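Local coordinates for protein phosphoribulokinase 1 (Rhodobacter sphaeroides, PDB 1A7J) that catalyses the ATP-dependent phosphorylation of D-ribulose 5-phosphate to D-ribulose 1,5-bisphosphate in the Calvin cycle, at residues S2-S14 with S125-V137. Residues are numbered along the deposited sequence; the frame is centred on the assembly and turned at random.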
loop_
_atom_site.group_PDB
_atom_site.type_symbol
_atom_site.label_atom_id
_atom_site.label_comp_id
_atom_site.label_asym_id
_atom_site.label_seq_id
_atom_site.Cartn_x
_atom_site.Cartn_y
_atom_site.Cartn_z
ATOM N N SER A 2 -11.769 -14.242 3.204
ATOM C CA SER A 2 -11.479 -15.344 2.262
ATOM C C SER A 2 -12.650 -15.607 1.326
ATOM O O SER A 2 -13.406 -14.697 1.007
ATOM C CB SER A 2 -11.152 -16.574 3.041
ATOM N N LYS A 3 -12.816 -16.864 0.937
ATOM C CA LYS A 3 -13.833 -17.270 -0.029
ATOM C C LYS A 3 -15.180 -16.694 0.360
ATOM O O LYS A 3 -15.857 -16.106 -0.475
ATOM C CB LYS A 3 -13.935 -18.802 -0.077
ATOM C CG LYS A 3 -14.740 -19.329 -1.235
ATOM C CD LYS A 3 -13.841 -19.694 -2.398
ATOM C CE LYS A 3 -13.095 -20.990 -2.122
ATOM N NZ LYS A 3 -14.051 -22.134 -1.968
ATOM N N LYS A 4 -15.453 -16.692 1.663
ATOM C CA LYS A 4 -16.736 -16.236 2.197
ATOM C C LYS A 4 -16.652 -14.922 2.985
ATOM O O LYS A 4 -17.649 -14.435 3.529
ATOM C CB LYS A 4 -17.353 -17.326 3.057
ATOM N N HIS A 5 -15.467 -14.328 2.999
ATOM C CA HIS A 5 -15.259 -13.039 3.633
ATOM C C HIS A 5 -14.039 -12.406 2.991
ATOM O O HIS A 5 -13.019 -12.215 3.655
ATOM C CB HIS A 5 -14.976 -13.211 5.121
ATOM C CG HIS A 5 -16.168 -13.598 5.931
ATOM N ND1 HIS A 5 -16.376 -14.886 6.372
ATOM C CD2 HIS A 5 -17.180 -12.858 6.437
ATOM C CE1 HIS A 5 -17.465 -14.924 7.114
ATOM N NE2 HIS A 5 -17.971 -13.706 7.168
ATOM N N PRO A 6 -14.080 -12.151 1.672
ATOM C CA PRO A 6 -12.841 -11.764 0.991
ATOM C C PRO A 6 -12.134 -10.519 1.570
ATOM O O PRO A 6 -12.773 -9.581 2.070
ATOM C CB PRO A 6 -13.283 -11.579 -0.456
ATOM C CG PRO A 6 -14.717 -11.193 -0.357
ATOM C CD PRO A 6 -15.266 -11.939 0.815
ATOM N N ILE A 7 -10.817 -10.641 1.689
ATOM C CA ILE A 7 -9.963 -9.518 2.035
ATOM C C ILE A 7 -9.174 -9.099 0.794
ATOM O O ILE A 7 -8.555 -9.938 0.153
ATOM C CB ILE A 7 -8.981 -9.902 3.134
ATOM C CG1 ILE A 7 -9.659 -10.811 4.140
ATOM C CG2 ILE A 7 -8.537 -8.687 3.870
ATOM C CD1 ILE A 7 -8.686 -11.491 5.063
ATOM N N ILE A 8 -9.296 -7.825 0.413
ATOM C CA ILE A 8 -8.497 -7.178 -0.646
ATOM C C ILE A 8 -7.354 -6.377 -0.027
ATOM O O ILE A 8 -7.574 -5.581 0.883
ATOM C CB ILE A 8 -9.364 -6.201 -1.467
ATOM C CG1 ILE A 8 -10.414 -6.988 -2.244
ATOM C CG2 ILE A 8 -8.483 -5.379 -2.435
ATOM C CD1 ILE A 8 -11.454 -6.122 -2.838
ATOM N N SER A 9 -6.164 -6.488 -0.607
ATOM C CA SER A 9 -4.946 -5.991 0.033
ATOM C C SER A 9 -4.040 -5.266 -0.951
ATOM O O SER A 9 -3.423 -5.901 -1.809
ATOM C CB SER A 9 -4.194 -7.166 0.653
ATOM O OG SER A 9 -3.039 -6.751 1.355
ATOM N N VAL A 10 -3.959 -3.940 -0.797
ATOM C CA VAL A 10 -3.089 -3.051 -1.573
ATOM C C VAL A 10 -1.807 -2.745 -0.792
ATOM O O VAL A 10 -1.854 -2.229 0.319
ATOM C CB VAL A 10 -3.814 -1.718 -1.850
ATOM C CG1 VAL A 10 -2.966 -0.825 -2.708
ATOM C CG2 VAL A 10 -5.172 -1.966 -2.497
ATOM N N THR A 11 -0.656 -3.105 -1.338
ATOM C CA THR A 11 0.594 -2.876 -0.622
ATOM C C THR A 11 1.548 -2.020 -1.445
ATOM O O THR A 11 1.445 -1.982 -2.673
ATOM C CB THR A 11 1.284 -4.181 -0.268
ATOM O OG1 THR A 11 2.437 -3.908 0.522
ATOM C CG2 THR A 11 1.751 -4.862 -1.502
ATOM N N GLY A 12 2.363 -1.230 -0.753
ATOM C CA GLY A 12 3.338 -0.381 -1.413
ATOM C C GLY A 12 3.094 1.120 -1.327
ATOM O O GLY A 12 4.037 1.904 -1.223
ATOM N N SER A 13 1.835 1.538 -1.393
ATOM C CA SER A 13 1.514 2.958 -1.424
ATOM C C SER A 13 1.004 3.444 -0.072
ATOM O O SER A 13 0.095 2.840 0.490
ATOM C CB SER A 13 0.439 3.224 -2.481
ATOM O OG SER A 13 -0.701 2.410 -2.226
ATOM N N SER A 14 1.670 4.447 0.491
ATOM C CA SER A 14 1.095 5.321 1.528
ATOM C C SER A 14 2.049 6.482 1.758
ATOM O O SER A 14 3.056 6.615 1.053
ATOM C CB SER A 14 0.886 4.583 2.856
ATOM O OG SER A 14 -0.454 4.140 3.001
ATOM N N SER A 125 -20.319 -6.965 6.713
ATOM C CA SER A 125 -19.345 -6.580 5.693
ATOM C C SER A 125 -19.160 -7.630 4.593
ATOM O O SER A 125 -19.152 -8.831 4.852
ATOM C CB SER A 125 -17.997 -6.276 6.351
ATOM O OG SER A 125 -18.163 -5.376 7.431
ATOM N N HIS A 126 -19.063 -7.151 3.358
ATOM C CA HIS A 126 -18.857 -7.992 2.184
ATOM C C HIS A 126 -17.370 -8.331 2.022
ATOM O O HIS A 126 -17.022 -9.369 1.464
ATOM C CB HIS A 126 -19.363 -7.250 0.915
ATOM C CG HIS A 126 -20.834 -7.459 0.596
ATOM N ND1 HIS A 126 -21.809 -6.515 0.908
ATOM C CD2 HIS A 126 -21.505 -8.542 0.102
ATOM C CE1 HIS A 126 -23.014 -7.023 0.649
ATOM N NE2 HIS A 126 -22.860 -8.252 0.158
ATOM N N LEU A 127 -16.509 -7.380 2.379
ATOM C CA LEU A 127 -15.066 -7.590 2.357
ATOM C C LEU A 127 -14.336 -6.636 3.272
ATOM O O LEU A 127 -14.899 -5.636 3.724
ATOM C CB LEU A 127 -14.517 -7.439 0.950
ATOM C CG LEU A 127 -14.912 -6.171 0.210
ATOM C CD1 LEU A 127 -13.842 -5.103 0.349
ATOM C CD2 LEU A 127 -15.122 -6.528 -1.244
ATOM N N LEU A 128 -13.121 -7.016 3.646
ATOM C CA LEU A 128 -12.211 -6.099 4.320
ATOM C C LEU A 128 -11.293 -5.521 3.256
ATOM O O LEU A 128 -11.100 -6.133 2.212
ATOM C CB LEU A 128 -11.392 -6.843 5.400
ATOM C CG LEU A 128 -10.069 -6.315 5.995
ATOM C CD1 LEU A 128 -10.257 -4.982 6.706
ATOM C CD2 LEU A 128 -9.524 -7.332 6.969
ATOM N N PHE A 129 -10.851 -4.288 3.480
ATOM C CA PHE A 129 -9.927 -3.611 2.587
ATOM C C PHE A 129 -8.752 -3.103 3.392
ATOM O O PHE A 129 -8.938 -2.378 4.355
ATOM C CB PHE A 129 -10.612 -2.426 1.931
ATOM C CG PHE A 129 -9.723 -1.644 1.009
ATOM C CD1 PHE A 129 -9.273 -2.214 -0.180
ATOM C CD2 PHE A 129 -9.393 -0.321 1.294
ATOM C CE1 PHE A 129 -8.507 -1.480 -1.082
ATOM C CE2 PHE A 129 -8.632 0.422 0.406
ATOM C CZ PHE A 129 -8.186 -0.156 -0.788
ATOM N N TYR A 130 -7.543 -3.411 2.946
ATOM C CA TYR A 130 -6.336 -2.924 3.602
ATOM C C TYR A 130 -5.524 -2.075 2.606
ATOM O O TYR A 130 -5.412 -2.435 1.435
ATOM C CB TYR A 130 -5.508 -4.123 4.070
ATOM C CG TYR A 130 -4.146 -3.770 4.588
ATOM C CD1 TYR A 130 -3.064 -3.637 3.725
ATOM C CD2 TYR A 130 -3.938 -3.537 5.942
ATOM C CE1 TYR A 130 -1.816 -3.270 4.187
ATOM C CE2 TYR A 130 -2.679 -3.165 6.430
ATOM C CZ TYR A 130 -1.631 -3.039 5.541
ATOM O OH TYR A 130 -0.375 -2.713 6.002
ATOM N N GLU A 131 -5.016 -0.924 3.052
ATOM C CA GLU A 131 -4.013 -0.158 2.297
ATOM C C GLU A 131 -2.772 0.146 3.168
ATOM O O GLU A 131 -2.887 0.799 4.222
ATOM C CB GLU A 131 -4.631 1.154 1.773
ATOM C CG GLU A 131 -3.677 2.048 0.932
ATOM C CD GLU A 131 -4.352 3.282 0.313
ATOM O OE1 GLU A 131 -5.320 3.805 0.915
ATOM O OE2 GLU A 131 -3.904 3.733 -0.772
ATOM N N GLY A 132 -1.597 -0.343 2.755
ATOM C CA GLY A 132 -0.361 0.096 3.389
ATOM C C GLY A 132 0.876 -0.528 2.812
ATOM O O GLY A 132 0.826 -1.048 1.716
ATOM N N LEU A 133 1.982 -0.481 3.550
ATOM C CA LEU A 133 3.237 -1.106 3.121
ATOM C C LEU A 133 3.446 -2.585 3.458
ATOM O O LEU A 133 4.512 -3.125 3.163
ATOM C CB LEU A 133 4.450 -0.346 3.673
ATOM C CG LEU A 133 4.777 1.134 3.455
ATOM C CD1 LEU A 133 3.728 1.846 2.673
ATOM C CD2 LEU A 133 4.903 1.761 4.813
ATOM N N HIS A 134 2.497 -3.217 4.150
ATOM C CA HIS A 134 2.665 -4.620 4.549
ATOM C C HIS A 134 1.439 -5.523 4.361
ATOM O O HIS A 134 1.294 -6.516 5.078
ATOM C CB HIS A 134 3.150 -4.698 6.001
ATOM C CG HIS A 134 4.552 -4.190 6.217
ATOM N ND1 HIS A 134 4.818 -2.945 6.741
ATOM C CD2 HIS A 134 5.761 -4.785 6.046
ATOM C CE1 HIS A 134 6.121 -2.794 6.893
ATOM N NE2 HIS A 134 6.718 -3.894 6.478
ATOM N N GLY A 135 0.731 -5.341 3.242
ATOM C CA GLY A 135 -0.402 -6.193 2.886
ATOM C C GLY A 135 -0.127 -7.492 2.140
ATOM O O GLY A 135 -1.043 -8.204 1.727
ATOM N N ALA A 136 1.146 -7.822 1.976
ATOM C CA ALA A 136 1.514 -9.084 1.374
ATOM C C ALA A 136 2.826 -9.589 1.994
ATOM O O ALA A 136 3.521 -10.447 1.426
ATOM C CB ALA A 136 1.635 -8.923 -0.116
ATOM N N VAL A 137 3.082 -9.188 3.234
ATOM C CA VAL A 137 4.260 -9.693 3.908
ATOM C C VAL A 137 4.233 -11.202 4.002
ATOM O O VAL A 137 3.258 -11.801 4.465
ATOM C CB VAL A 137 4.372 -9.161 5.307
ATOM C CG1 VAL A 137 5.600 -9.697 5.938
ATOM C CG2 VAL A 137 4.441 -7.681 5.292
#
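G132 O takes the N-H of G12 at 2.9 Å (G12 N to G132 O), the donor tilted from the carbonyl plane, and also faces the CA-H of T11. This double grip ends a run of parallel bonding in which each bonded residue of one strand spans two positions of the other. Y130 N reaches I8 O at 3.0 Å, and V10 N returns to Y130 O at 3.1 Å; with strands 7-11 and 127-132 only 11° apart, the pattern holds from P6 to G12.

The two faces of the sheet are filled differently. On one, the F129 ring swings over to its neighbours, CG anti to the backbone N (chi1 179°): F129 CE1 touches V10 CG2 at 3.7 Å, while I8 CG2 lies in the ring plane at the edge, 4.0 Å from F129 CD1. Helix 21-32 covers this side, where F25 meets the ring at a slant. An alanine in place of F129 would probably leave I8 CG2, V10 CG2 and the F25 ring without their common partner, opening a gap between sheet and helix. On the other face, I7 and L128 run side by side, I7 CG2 against L128 CD2 at 3.5 Å, and F84 and Y87 of helix 77-90 pack on L128. Nearer the carboxyl ends, T11 OG1 bonds to Q198 rather than across the strands.

Beyond T11 the chain turns at G12, whose positive phi (112°) would press a side chain against the preceding carbonyl. L133 CD1 then rests on S14 CB at 3.9 Å, close to the catalytic D42. Adjacent parallel strands, the first running straight into a glycine-rich turn predicted to bind ATP, are the hallmark of the P-loop NTPase fold shared with adenylate kinase.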